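Local coordinates for phosphate-binding protein (Xanthomonas axonopodis pv. citri, PDB 5UB7) that probably acts as the periplasmic substrate-binding component of an ABC transporter for phosphate or phosphonate, here holding ATP by its phosphates, at residues A[65-70]-A[208-213]; A[78-83]-A[216-221]; A[82-87]-A[255-260]; A[91-96]-A[122-127]. All coordinates share one frame; numbering follows the deposited sequence.

Overall arrangement
From the N terminus, the chain opens contacts 1, 2 and 3 in turn at 65-70, 78-83 and 82-87. Contact 4 is the first to close, when 122-127 returns to 91-96, and it lies within the spans of the other three. Strand 209-217 then closes contact 1 at its start and contact 2 at its end. The end of strand 251-255 and the turn into helix 259-278 close contact 3. Contact 1 crosses contacts 2 and 3, which share L82 and L83. Contact 1 ties strand 62-65 and helix 67-75 to strand 209-217. Contacts 2 and 3 tie strand 79-87 to strands 209-217 and 251-255. Contact 4 joins strand 92-100 to helix 124-136. Contacts 1, 3 and 4 reach the ATP phosphates.

Contact 1 of 4, residues A[65-70]-A[208-213]; sequences ETTGAA and PVPRAV. With ATP (adenosine-5'-triphosphate), chain C.
T66 and R211 meet at the ATP phosphates. T66 OG1 donates to ATP O1G at 2.7 Å, and R211 NH2 donates to ATP O1A at 3.0 Å with a bent N-H...O angle of 136°. The T66 methyl CG2 lies in the plane of the R211 guanidinium, at its edge, 3.8 Å from R211 NH1. The R211 chain starts with CG anti to its backbone N (chi1 176°) and bends at chi2, which brings the guanidinium round to the phosphates. F93 makes a cation-pi contact with it. T66 OG1 is also hydrogen-bonded to T124 OG1, so the hydroxyl has a second polar hold.

Behind this shell, T67 OG1 donates to P210 O at 2.6 Å, tilted 21° from the carbonyl plane. E65 and V213 form an antiparallel hydrogen-bonded pair: E65 N to V213 O is 3.0 Å, and V213 N to E65 O is 2.8 Å. A70 CB packs against the V213 CG1 methyl. The E65 carboxylate turns away from strand 209-217 to accept from I10 N.

The backbone pair and the T67 bond probably help to position T66 and R211 for the ligand. A hydroxyl donor and a cationic donor serve different phosphates, which suits a site for a phosphorylated anion.

Contact 2 of 4, residues A[78-83]-A[216-221]; sequences SAHPLL and VRTGMD
H80 and V216 exchange two backbone hydrogen bonds as an antiparallel hydrogen-bonded pair. H80 N to V216 O and V216 N to H80 O both measure 2.9 Å. One residue further out, A79 and R217 form a non-hydrogen-bonded pair. T218 N then reaches S78 O in a weak bond of 3.3 Å, while T218 OG1 is hydrogen-bonded to G77 O.

The H80 side chain leans back across the pair. Its chi1 of 59° sets CG between the backbone N and carbonyl carbon, and V216 O comes to lie over one ring face. V216 CG2 touches H80 NE2 at 3.4 Å. From another direction T218 CG2 meets the ring edge in plane, 3.4 Å from H80 ND1. The H80 NE2 atom is also hydrogen-bonded to E225 OE1, which further fixes the ring. Beyond it, L82 CD1 packs on V216 CG1 at 4.0 Å. On the other strand, R217 NE forms a salt bridge with D61.

R217 to M220 make a type II beta turn with G219 in its third place, at a positive phi. A classic beta bulge, L82 and L83 opposite the single residue E214, interrupts the pairing further along. The contact is thus an antiparallel strand pair, bulged on strand 79-87 and ending in a turn before helix 222-235.

Contact 3 of 4, residues A[82-87]-A[255-260]; sequences LLMTER and RPLDPT. With ATP (adenosine-5'-triphosphate), chain C.
M84 and R255 share two backbone hydrogen bonds as an antiparallel hydrogen-bonded pair. M84 N to R255 O is 2.9 Å, and R255 N to M84 O is 2.8 Å.

Two side chains pack against M84. The R255 guanidinium presents one face to M84 CB, which sits 3.6 Å above its plane and off toward the rim. L257 crosses M84 at about a right angle, with CG 3.9 Å from M84 SD. The bend of M84 at chi2 (-52°) places the sulfur beside L257; chi3 only turns the terminal methyl. The L257 CD1 methyl lies 3.7 Å from L83 CA.

Charge is a weaker element. E86 OE1 is 4.6 Å from R255 NH1, well out of the guanidinium plane, too far for a salt bridge. At the far end of the strand, the extended R87 side chain reaches ATP O1A.

Strand 79-87 lies here between strands 209-217 and 251-255. L83 packs on helix 222-235, and M84 and L257 both touch L265 of helix 259-278, whose N-cap is D258.

Contact 4 of 4, residues A[91-96]-A[122-127]; sequences RDFHTL and SSTSGY. With ATP (adenosine-5'-triphosphate), chain C.
S125 grips ATP O2G twice, beside the ring of F93. S125 N and S125 OG each donate to O2G at 2.8 Å. S125 OG sits between its own backbone N and carbonyl carbon (chi1 68°), which lets both donors reach one oxygen. The F93 ring brings its edge to the same oxygen, with CZ 3.6 Å from ATP O2G; the positive rim of the ring probably favours this approach.

The other gamma oxygens are held by neighbours. S123 OG donates to ATP O3G at 2.7 Å, and T124 N donates to ATP O1G at 3.2 Å with an angle of 162°. S123 OG also caps the helix by accepting from G126 N.

Strand 92-100 meets this helix start through F93 and T95. T95 OG1 donates to S125 O at 2.7 Å, well off the carbonyl axis at a C=O...O angle of 110°. F93 CE2 touches S125 CB at 3.8 Å, and F93 CZ meets T124 CG2. F93 also touches S182 and N183, and T124 OG1 is hydrogen-bonded to A69 N.

A terminal phosphate thus sits at the N terminus of helix 124-136, where the helix dipole would probably help. Binding an anion at helix N termini is known from periplasmic phosphate- and sulfate-binding proteins, and this site is consistent with that.

Contact 1 of 4, residues A[65-70]-A[208-213]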
loop_
_atom_site.group_PDB
_atom_site.type_symbol
_atom_site.label_atom_id
_atom_site.label_comp_id
_atom_site.label_asym_id
_atom_site.label_seq_id
_atom_site.Cartn_x
_atom_site.Cartn_y
_atom_site.Cartn_z
ATOM N N GLU A 65 2.791 1.002 6.383
ATOM C CA GLU A 65 2.555 0.455 5.032
ATOM C C GLU A 65 1.127 0.008 4.862
ATOM O O GLU A 65 0.487 -0.412 5.815
ATOM C CB GLU A 65 3.437 -0.792 4.780
ATOM C CG GLU A 65 4.913 -0.526 4.613
ATOM C CD GLU A 65 5.216 0.293 3.387
ATOM O OE1 GLU A 65 4.407 0.260 2.452
ATOM O OE2 GLU A 65 6.274 0.951 3.356
ATOM N N THR A 66 0.660 0.020 3.622
ATOM C CA THR A 66 -0.542 -0.696 3.290
ATOM C C THR A 66 -0.214 -2.158 3.482
ATOM O O THR A 66 0.963 -2.563 3.501
ATOM C CB THR A 66 -1.004 -0.403 1.890
ATOM O OG1 THR A 66 0.076 -0.618 0.992
ATOM C CG2 THR A 66 -1.444 1.045 1.799
ATOM N N THR A 67 -1.267 -2.934 3.661
ATOM C CA THR A 67 -1.150 -4.263 4.197
ATOM C C THR A 67 -0.511 -5.247 3.233
ATOM O O THR A 67 0.316 -6.021 3.679
ATOM C CB THR A 67 -2.492 -4.761 4.760
ATOM O OG1 THR A 67 -3.553 -4.596 3.796
ATOM C CG2 THR A 67 -2.811 -3.941 6.006
ATOM N N GLY A 68 -0.818 -5.167 1.937
ATOM C CA GLY A 68 -0.100 -5.941 0.905
ATOM C C GLY A 68 1.423 -5.729 0.895
ATOM O O GLY A 68 2.207 -6.694 0.902
ATOM N N ALA A 69 1.838 -4.466 0.909
ATOM C CA ALA A 69 3.246 -4.128 0.971
ATOM C C ALA A 69 3.835 -4.632 2.260
ATOM O O ALA A 69 4.955 -5.150 2.284
ATOM C CB ALA A 69 3.455 -2.647 0.873
ATOM N N ALA A 70 3.088 -4.488 3.349
ATOM C CA ALA A 70 3.611 -4.941 4.650
ATOM C C ALA A 70 3.884 -6.475 4.635
ATOM O O ALA A 70 4.930 -6.940 5.117
ATOM C CB ALA A 70 2.668 -4.507 5.766
ATOM N N PRO A 208 -12.493 -6.552 0.740
ATOM C CA PRO A 208 -11.642 -5.566 1.371
ATOM C C PRO A 208 -10.490 -6.191 2.140
ATOM O O PRO A 208 -10.472 -7.372 2.410
ATOM C CB PRO A 208 -12.601 -4.791 2.285
ATOM C CG PRO A 208 -13.921 -5.464 2.183
ATOM C CD PRO A 208 -13.698 -6.793 1.536
ATOM N N VAL A 209 -9.491 -5.390 2.431
ATOM C CA VAL A 209 -8.400 -5.835 3.299
ATOM C C VAL A 209 -8.186 -4.701 4.267
ATOM O O VAL A 209 -8.612 -3.566 3.990
ATOM C CB VAL A 209 -7.125 -6.188 2.510
ATOM C CG1 VAL A 209 -7.369 -7.414 1.614
ATOM C CG2 VAL A 209 -6.648 -5.008 1.684
ATOM N N PRO A 210 -7.525 -4.979 5.387
ATOM C CA PRO A 210 -7.194 -3.868 6.256
ATOM C C PRO A 210 -6.352 -2.838 5.517
ATOM O O PRO A 210 -5.540 -3.193 4.655
ATOM C CB PRO A 210 -6.410 -4.512 7.378
ATOM C CG PRO A 210 -6.718 -5.970 7.323
ATOM C CD PRO A 210 -6.992 -6.256 5.880
ATOM N N ARG A 211 -6.572 -1.580 5.886
ATOM C CA ARG A 211 -6.103 -0.384 5.180
ATOM C C ARG A 211 -4.579 -0.193 5.249
ATOM O O ARG A 211 -3.986 0.257 4.281
ATOM C CB ARG A 211 -6.862 0.830 5.770
ATOM C CG ARG A 211 -6.506 2.226 5.281
ATOM C CD ARG A 211 -7.193 2.579 3.989
ATOM N NE ARG A 211 -6.661 3.796 3.396
ATOM C CZ ARG A 211 -5.476 3.904 2.794
ATOM N NH1 ARG A 211 -4.632 2.860 2.700
ATOM N NH2 ARG A 211 -5.103 5.089 2.305
ATOM N N ALA A 212 -3.968 -0.561 6.386
ATOM C CA ALA A 212 -2.560 -0.247 6.715
ATOM C C ALA A 212 -2.146 -0.863 8.045
ATOM O O ALA A 212 -3.003 -1.237 8.848
ATOM C CB ALA A 212 -2.328 1.253 6.777
ATOM N N VAL A 213 -0.834 -0.932 8.269
ATOM C CA VAL A 213 -0.263 -1.552 9.448
ATOM C C VAL A 213 1.105 -0.890 9.735
ATOM O O VAL A 213 1.827 -0.487 8.832
ATOM C CB VAL A 213 -0.203 -3.078 9.216
ATOM C CG1 VAL A 213 0.552 -3.365 7.930
ATOM C CG2 VAL A 213 0.387 -3.856 10.383
HETATM P PG ATP C . -1.219 1.412 -2.029
HETATM O O1G ATP C . -0.081 0.682 -1.349
HETATM O O2G ATP C . -2.513 0.632 -1.989
HETATM O O3G ATP C . -0.855 1.935 -3.427
HETATM P PB ATP C . -0.529 3.923 -0.732
HETATM O O1B ATP C . 0.879 3.472 -0.332
HETATM O O2B ATP C . -0.649 5.047 -1.733
HETATM O O3B ATP C . -1.575 2.757 -1.162
HETATM P PA ATP C . -1.559 5.868 1.110
HETATM O O1A ATP C . -2.165 5.679 2.478
HETATM O O2A ATP C . -0.270 6.650 0.908
HETATM O O3A ATP C . -1.295 4.348 0.635
HETATM O "O5'" ATP C . -2.788 6.394 0.165
#

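Contact 2 of 4, residues A[78-83]-A[216-221]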
loop_
_atom_site.group_PDB
_atom_site.type_symbol
_atom_site.label_atom_id
_atom_site.label_comp_id
_atom_site.label_asym_id
_atom_site.label_seq_id
_atom_site.Cartn_x
_atom_site.Cartn_y
_atom_site.Cartn_z
ATOM N N SER A 78 11.799 -10.096 7.439
ATOM C CA SER A 78 12.459 -8.875 7.821
ATOM C C SER A 78 11.666 -7.965 8.795
ATOM O O SER A 78 12.238 -7.052 9.367
ATOM C CB SER A 78 12.863 -8.126 6.543
ATOM O OG SER A 78 11.785 -7.412 5.966
ATOM N N ALA A 79 10.367 -8.202 8.990
ATOM C CA ALA A 79 9.547 -7.363 9.876
ATOM C C ALA A 79 8.278 -8.066 10.352
ATOM O O ALA A 79 7.878 -9.063 9.777
ATOM C CB ALA A 79 9.186 -6.075 9.146
ATOM N N HIS A 80 7.633 -7.527 11.386
ATOM C CA HIS A 80 6.350 -8.064 11.857
ATOM C C HIS A 80 5.400 -6.936 12.309
ATOM O O HIS A 80 5.857 -5.842 12.612
ATOM C CB HIS A 80 6.578 -9.067 13.002
ATOM C CG HIS A 80 7.291 -8.485 14.183
ATOM N ND1 HIS A 80 8.661 -8.363 14.232
ATOM C CD2 HIS A 80 6.825 -7.933 15.324
ATOM C CE1 HIS A 80 9.016 -7.787 15.366
ATOM N NE2 HIS A 80 7.918 -7.508 16.045
ATOM N N PRO A 81 4.079 -7.200 12.352
ATOM C CA PRO A 81 3.114 -6.135 12.654
ATOM C C PRO A 81 3.182 -5.614 14.102
ATOM O O PRO A 81 3.380 -6.393 14.985
ATOM C CB PRO A 81 1.740 -6.806 12.381
ATOM C CG PRO A 81 2.026 -7.920 11.472
ATOM C CD PRO A 81 3.408 -8.396 11.817
ATOM N N LEU A 82 3.039 -4.311 14.299
ATOM C CA LEU A 82 3.011 -3.688 15.623
ATOM C C LEU A 82 1.573 -3.302 15.991
ATOM O O LEU A 82 1.086 -3.593 17.078
ATOM C CB LEU A 82 3.887 -2.436 15.624
ATOM C CG LEU A 82 4.140 -1.831 17.006
ATOM C CD1 LEU A 82 5.237 -2.574 17.735
ATOM C CD2 LEU A 82 4.489 -0.359 16.895
ATOM N N LEU A 83 0.922 -2.582 15.096
ATOM C CA LEU A 83 -0.465 -2.147 15.284
ATOM C C LEU A 83 -1.112 -2.150 13.934
ATOM O O LEU A 83 -0.412 -1.984 12.933
ATOM C CB LEU A 83 -0.498 -0.714 15.798
ATOM C CG LEU A 83 0.079 -0.505 17.190
ATOM C CD1 LEU A 83 0.317 0.976 17.485
ATOM C CD2 LEU A 83 -0.860 -1.140 18.199
ATOM N N VAL A 216 7.478 -3.390 12.444
ATOM C CA VAL A 216 8.771 -3.097 13.056
ATOM C C VAL A 216 9.711 -4.192 12.696
ATOM O O VAL A 216 9.292 -5.345 12.449
ATOM C CB VAL A 216 8.768 -2.929 14.616
ATOM C CG1 VAL A 216 8.033 -1.654 15.055
ATOM C CG2 VAL A 216 8.230 -4.170 15.321
ATOM N N ARG A 217 10.990 -3.831 12.678
ATOM C CA ARG A 217 12.012 -4.763 12.245
ATOM C C ARG A 217 12.133 -5.906 13.261
ATOM O O ARG A 217 11.914 -5.724 14.479
ATOM C CB ARG A 217 13.352 -4.061 11.948
ATOM C CG ARG A 217 14.151 -3.646 13.155
ATOM C CD ARG A 217 15.570 -3.189 12.798
ATOM N NE ARG A 217 16.382 -3.091 14.012
ATOM C CZ ARG A 217 16.905 -4.124 14.676
ATOM N NH1 ARG A 217 16.749 -5.378 14.252
ATOM N NH2 ARG A 217 17.599 -3.903 15.775
ATOM N N THR A 218 12.394 -7.086 12.706
ATOM C CA THR A 218 12.619 -8.316 13.463
ATOM C C THR A 218 14.028 -8.169 14.094
ATOM O O THR A 218 14.976 -7.747 13.438
ATOM C CB THR A 218 12.443 -9.583 12.550
ATOM O OG1 THR A 218 13.078 -9.380 11.287
ATOM C CG2 THR A 218 10.912 -9.899 12.260
ATOM N N GLY A 219 14.124 -8.410 15.397
ATOM C CA GLY A 219 15.316 -8.029 16.178
ATOM C C GLY A 219 15.201 -6.723 16.974
ATOM O O GLY A 219 16.025 -6.447 17.825
ATOM N N MET A 220 14.178 -5.913 16.732
ATOM C CA MET A 220 13.961 -4.756 17.580
ATOM C C MET A 220 13.945 -5.203 19.033
ATOM O O MET A 220 13.332 -6.193 19.359
ATOM C CB MET A 220 12.651 -4.067 17.227
ATOM C CG MET A 220 12.329 -2.904 18.135
ATOM S SD MET A 220 10.972 -1.879 17.564
ATOM C CE MET A 220 11.894 -0.811 16.472
ATOM N N ASP A 221 14.649 -4.482 19.887
ATOM C CA ASP A 221 14.595 -4.703 21.328
ATOM C C ASP A 221 13.144 -4.627 21.850
ATOM O O ASP A 221 12.471 -3.634 21.595
ATOM C CB ASP A 221 15.417 -3.632 22.035
ATOM C CG ASP A 221 15.189 -3.626 23.524
ATOM O OD1 ASP A 221 15.344 -4.687 24.147
ATOM O OD2 ASP A 221 14.818 -2.574 24.073
#

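Contact 3 of 4, residues A[82-87]-A[255-260]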
loop_
_atom_site.group_PDB
_atom_site.type_symbol
_atom_site.label_atom_id
_atom_site.label_comp_id
_atom_site.label_asym_id
_atom_site.label_seq_id
_atom_site.Cartn_x
_atom_site.Cartn_y
_atom_site.Cartn_z
ATOM N N LEU A 82 3.039 -4.311 14.299
ATOM C CA LEU A 82 3.011 -3.688 15.623
ATOM C C LEU A 82 1.573 -3.302 15.991
ATOM O O LEU A 82 1.086 -3.593 17.078
ATOM C CB LEU A 82 3.887 -2.436 15.624
ATOM C CG LEU A 82 4.140 -1.831 17.006
ATOM C CD1 LEU A 82 5.237 -2.574 17.735
ATOM C CD2 LEU A 82 4.489 -0.359 16.895
ATOM N N LEU A 83 0.922 -2.582 15.096
ATOM C CA LEU A 83 -0.465 -2.147 15.284
ATOM C C LEU A 83 -1.112 -2.150 13.934
ATOM O O LEU A 83 -0.412 -1.984 12.933
ATOM C CB LEU A 83 -0.498 -0.714 15.798
ATOM C CG LEU A 83 0.079 -0.505 17.190
ATOM C CD1 LEU A 83 0.317 0.976 17.485
ATOM C CD2 LEU A 83 -0.860 -1.140 18.199
ATOM N N MET A 84 -2.419 -2.348 13.908
ATOM C CA MET A 84 -3.236 -2.043 12.721
ATOM C C MET A 84 -3.484 -0.560 12.714
ATOM O O MET A 84 -3.640 0.048 13.773
ATOM C CB MET A 84 -4.587 -2.779 12.719
ATOM C CG MET A 84 -4.461 -4.279 12.861
ATOM S SD MET A 84 -3.329 -5.033 11.683
ATOM C CE MET A 84 -4.255 -4.811 10.152
ATOM N N THR A 85 -3.503 -0.002 11.513
ATOM C CA THR A 85 -3.556 1.424 11.291
ATOM C C THR A 85 -4.805 1.724 10.465
ATOM O O THR A 85 -5.196 0.954 9.556
ATOM C CB THR A 85 -2.304 1.901 10.540
ATOM O OG1 THR A 85 -1.151 1.396 11.206
ATOM C CG2 THR A 85 -2.229 3.422 10.440
ATOM N N GLU A 86 -5.394 2.877 10.790
ATOM C CA GLU A 86 -6.644 3.369 10.237
ATOM C C GLU A 86 -6.369 4.737 9.597
ATOM O O GLU A 86 -5.755 5.584 10.200
ATOM C CB GLU A 86 -7.643 3.438 11.401
ATOM C CG GLU A 86 -9.017 3.977 11.092
ATOM C CD GLU A 86 -9.839 4.146 12.353
ATOM O OE1 GLU A 86 -10.010 3.106 13.056
ATOM O OE2 GLU A 86 -10.274 5.314 12.619
ATOM N N ARG A 87 -6.815 4.949 8.365
ATOM C CA ARG A 87 -6.493 6.170 7.605
ATOM C C ARG A 87 -7.749 6.804 6.996
ATOM O O ARG A 87 -8.600 6.099 6.443
ATOM C CB ARG A 87 -5.505 5.839 6.489
ATOM C CG ARG A 87 -4.088 5.610 6.993
ATOM C CD ARG A 87 -3.187 5.203 5.852
ATOM N NE ARG A 87 -1.856 4.872 6.334
ATOM C CZ ARG A 87 -0.836 4.494 5.566
ATOM N NH1 ARG A 87 -0.960 4.396 4.248
ATOM N NH2 ARG A 87 0.322 4.213 6.130
ATOM N N ARG A 255 -4.635 0.432 16.364
ATOM C CA ARG A 255 -5.217 -0.451 17.338
ATOM C C ARG A 255 -4.426 -1.727 17.408
ATOM O O ARG A 255 -3.730 -2.072 16.457
ATOM C CB ARG A 255 -6.709 -0.676 17.046
ATOM C CG ARG A 255 -6.994 -1.334 15.729
ATOM C CD ARG A 255 -8.481 -1.390 15.369
ATOM N NE ARG A 255 -8.547 -2.377 14.289
ATOM C CZ ARG A 255 -8.244 -2.155 13.007
ATOM N NH1 ARG A 255 -7.946 -0.939 12.551
ATOM N NH2 ARG A 255 -8.290 -3.166 12.151
ATOM N N PRO A 256 -4.494 -2.420 18.548
ATOM C CA PRO A 256 -3.663 -3.611 18.680
ATOM C C PRO A 256 -4.112 -4.662 17.716
ATOM O O PRO A 256 -5.200 -4.565 17.195
ATOM C CB PRO A 256 -3.962 -4.086 20.105
ATOM C CG PRO A 256 -4.627 -2.949 20.778
ATOM C CD PRO A 256 -5.376 -2.245 19.710
ATOM N N LEU A 257 -3.303 -5.683 17.511
ATOM C CA LEU A 257 -3.732 -6.819 16.731
ATOM C C LEU A 257 -4.648 -7.723 17.546
ATOM O O LEU A 257 -4.509 -7.819 18.751
ATOM C CB LEU A 257 -2.534 -7.599 16.169
ATOM C CG LEU A 257 -2.059 -6.955 14.834
ATOM C CD1 LEU A 257 -1.071 -5.812 15.073
ATOM C CD2 LEU A 257 -1.486 -7.993 13.872
ATOM N N ASP A 258 -5.576 -8.378 16.857
ATOM C CA ASP A 258 -6.556 -9.291 17.471
ATOM C C ASP A 258 -6.664 -10.547 16.626
ATOM O O ASP A 258 -5.946 -10.668 15.646
ATOM C CB ASP A 258 -7.896 -8.598 17.666
ATOM C CG ASP A 258 -8.486 -8.115 16.392
ATOM O OD1 ASP A 258 -8.567 -8.931 15.458
ATOM O OD2 ASP A 258 -8.896 -6.943 16.348
ATOM N N PRO A 259 -7.496 -11.514 17.034
ATOM C CA PRO A 259 -7.476 -12.726 16.204
ATOM C C PRO A 259 -7.946 -12.492 14.757
ATOM O O PRO A 259 -7.439 -13.158 13.868
ATOM C CB PRO A 259 -8.417 -13.687 16.965
ATOM C CG PRO A 259 -8.278 -13.258 18.382
ATOM C CD PRO A 259 -8.209 -11.751 18.310
ATOM N N THR A 260 -8.863 -11.544 14.546
ATOM C CA THR A 260 -9.409 -11.248 13.238
ATOM C C THR A 260 -8.388 -10.613 12.293
ATOM O O THR A 260 -8.161 -11.140 11.204
ATOM C CB THR A 260 -10.619 -10.306 13.347
ATOM O OG1 THR A 260 -11.676 -11.005 14.003
ATOM C CG2 THR A 260 -11.098 -9.846 11.959
HETATM P PG ATP C . -1.219 1.412 -2.029
HETATM O O1G ATP C . -0.081 0.682 -1.349
HETATM O O2G ATP C . -2.513 0.632 -1.989
HETATM O O3G ATP C . -0.855 1.935 -3.427
HETATM P PB ATP C . -0.529 3.923 -0.732
HETATM O O1B ATP C . 0.879 3.472 -0.332
HETATM O O2B ATP C . -0.649 5.047 -1.733
HETATM O O3B ATP C . -1.575 2.757 -1.162
HETATM P PA ATP C . -1.559 5.868 1.110
HETATM O O1A ATP C . -2.165 5.679 2.478
HETATM O O2A ATP C . -0.270 6.650 0.908
HETATM O O3A ATP C . -1.295 4.348 0.635
HETATM O "O5'" ATP C . -2.788 6.394 0.165
#

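Contact 4 of 4, residues A[91-96]-A[122-127]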
loop_
_atom_site.group_PDB
_atom_site.type_symbol
_atom_site.label_atom_id
_atom_site.label_comp_id
_atom_site.label_asym_id
_atom_site.label_seq_id
_atom_site.Cartn_x
_atom_site.Cartn_y
_atom_site.Cartn_z
ATOM N N ARG A 91 -10.732 1.677 8.387
ATOM C CA ARG A 91 -9.976 0.507 8.751
ATOM C C ARG A 91 -9.605 -0.347 7.540
ATOM O O ARG A 91 -8.586 -1.032 7.581
ATOM C CB ARG A 91 -10.811 -0.394 9.638
ATOM C CG ARG A 91 -11.123 0.139 11.011
ATOM C CD ARG A 91 -11.731 -0.985 11.829
ATOM N NE ARG A 91 -11.566 -0.713 13.241
ATOM C CZ ARG A 91 -11.736 -1.613 14.207
ATOM N NH1 ARG A 91 -12.091 -2.880 13.920
ATOM N NH2 ARG A 91 -11.551 -1.241 15.480
ATOM N N ASP A 92 -10.485 -0.361 6.524
ATOM C CA ASP A 92 -10.362 -1.229 5.349
ATOM C C ASP A 92 -10.375 -0.418 4.071
ATOM O O ASP A 92 -10.777 0.747 4.040
ATOM C CB ASP A 92 -11.529 -2.231 5.291
ATOM C CG ASP A 92 -11.352 -3.415 6.230
ATOM O OD1 ASP A 92 -10.527 -3.377 7.150
ATOM O OD2 ASP A 92 -12.039 -4.438 6.042
ATOM N N PHE A 93 -9.901 -1.055 3.017
ATOM C CA PHE A 93 -10.103 -0.541 1.687
ATOM C C PHE A 93 -10.125 -1.685 0.698
ATOM O O PHE A 93 -9.965 -2.887 1.073
ATOM C CB PHE A 93 -9.139 0.627 1.348
ATOM C CG PHE A 93 -7.706 0.248 1.000
ATOM C CD1 PHE A 93 -7.094 -0.921 1.443
ATOM C CD2 PHE A 93 -6.941 1.145 0.248
ATOM C CE1 PHE A 93 -5.794 -1.203 1.093
ATOM C CE2 PHE A 93 -5.629 0.875 -0.082
ATOM C CZ PHE A 93 -5.062 -0.306 0.343
ATOM N N HIS A 94 -10.389 -1.341 -0.555
ATOM C CA HIS A 94 -10.456 -2.367 -1.571
ATOM C C HIS A 94 -10.101 -1.809 -2.925
ATOM O O HIS A 94 -9.954 -0.606 -3.077
ATOM C CB HIS A 94 -11.831 -3.085 -1.544
ATOM C CG HIS A 94 -12.961 -2.249 -2.031
ATOM N ND1 HIS A 94 -13.737 -1.467 -1.200
ATOM C CD2 HIS A 94 -13.439 -2.062 -3.282
ATOM C CE1 HIS A 94 -14.637 -0.823 -1.924
ATOM N NE2 HIS A 94 -14.475 -1.171 -3.190
ATOM N N THR A 95 -9.921 -2.711 -3.893
ATOM C CA THR A 95 -9.520 -2.327 -5.248
ATOM C C THR A 95 -10.734 -2.337 -6.159
ATOM O O THR A 95 -11.587 -3.199 -6.044
ATOM C CB THR A 95 -8.403 -3.263 -5.772
ATOM O OG1 THR A 95 -7.159 -2.877 -5.176
ATOM C CG2 THR A 95 -8.230 -3.194 -7.285
ATOM N N LEU A 96 -10.797 -1.386 -7.069
ATOM C CA LEU A 96 -11.791 -1.437 -8.116
ATOM C C LEU A 96 -11.149 -1.329 -9.473
ATOM O O LEU A 96 -10.069 -0.760 -9.609
ATOM C CB LEU A 96 -12.892 -0.383 -7.921
ATOM C CG LEU A 96 -12.500 1.030 -7.537
ATOM C CD1 LEU A 96 -12.187 1.838 -8.773
ATOM C CD2 LEU A 96 -13.607 1.694 -6.738
ATOM N N SER A 122 5.081 -2.806 -5.381
ATOM C CA SER A 122 4.831 -2.677 -3.960
ATOM C C SER A 122 3.419 -2.153 -3.610
ATOM O O SER A 122 3.100 -2.065 -2.429
ATOM C CB SER A 122 5.887 -1.753 -3.360
ATOM O OG SER A 122 7.204 -2.172 -3.713
ATOM N N SER A 123 2.589 -1.808 -4.605
ATOM C CA SER A 123 1.253 -1.217 -4.342
ATOM C C SER A 123 0.252 -2.306 -3.979
ATOM O O SER A 123 0.053 -3.296 -4.725
ATOM C CB SER A 123 0.750 -0.461 -5.560
ATOM O OG SER A 123 -0.527 0.096 -5.364
ATOM N N THR A 124 -0.369 -2.130 -2.819
ATOM C CA THR A 124 -1.402 -3.032 -2.344
ATOM C C THR A 124 -2.653 -2.905 -3.248
ATOM O O THR A 124 -3.109 -3.890 -3.814
ATOM C CB THR A 124 -1.736 -2.742 -0.860
ATOM O OG1 THR A 124 -0.614 -3.068 -0.016
ATOM C CG2 THR A 124 -2.930 -3.515 -0.426
ATOM N N SER A 125 -3.184 -1.703 -3.394
ATOM C CA SER A 125 -4.421 -1.497 -4.157
ATOM C C SER A 125 -4.245 -1.401 -5.666
ATOM O O SER A 125 -5.205 -1.598 -6.437
ATOM C CB SER A 125 -5.159 -0.250 -3.670
ATOM O OG SER A 125 -4.453 0.942 -3.969
ATOM N N GLY A 126 -3.037 -1.083 -6.095
ATOM C CA GLY A 126 -2.760 -0.873 -7.525
ATOM C C GLY A 126 -1.930 -1.939 -8.203
ATOM O O GLY A 126 -1.578 -1.779 -9.363
ATOM N N TYR A 127 -1.588 -3.009 -7.482
ATOM C CA TYR A 127 -0.906 -4.152 -8.097
ATOM C C TYR A 127 -1.260 -5.485 -7.428
ATOM O O TYR A 127 -1.802 -6.380 -8.048
ATOM C CB TYR A 127 0.597 -3.897 -8.100
ATOM C CG TYR A 127 1.439 -5.057 -8.553
ATOM C CD1 TYR A 127 1.621 -5.310 -9.878
ATOM C CD2 TYR A 127 2.056 -5.895 -7.634
ATOM C CE1 TYR A 127 2.385 -6.367 -10.301
ATOM C CE2 TYR A 127 2.826 -6.962 -8.033
ATOM C CZ TYR A 127 2.980 -7.179 -9.374
ATOM O OH TYR A 127 3.726 -8.210 -9.803
HETATM P PG ATP C . -1.219 1.412 -2.029
HETATM O O1G ATP C . -0.081 0.682 -1.349
HETATM O O2G ATP C . -2.513 0.632 -1.989
HETATM O O3G ATP C . -0.855 1.935 -3.427
HETATM P PB ATP C . -0.529 3.923 -0.732
HETATM O O1B ATP C . 0.879 3.472 -0.332
HETATM O O2B ATP C . -0.649 5.047 -1.733
HETATM O O3B ATP C . -1.575 2.757 -1.162
HETATM P PA ATP C . -1.559 5.868 1.110
HETATM O O1A ATP C . -2.165 5.679 2.478
HETATM O O2A ATP C . -0.270 6.650 0.908
HETATM O O3A ATP C . -1.295 4.348 0.635
HETATM O "O5'" ATP C . -2.788 6.394 0.165
#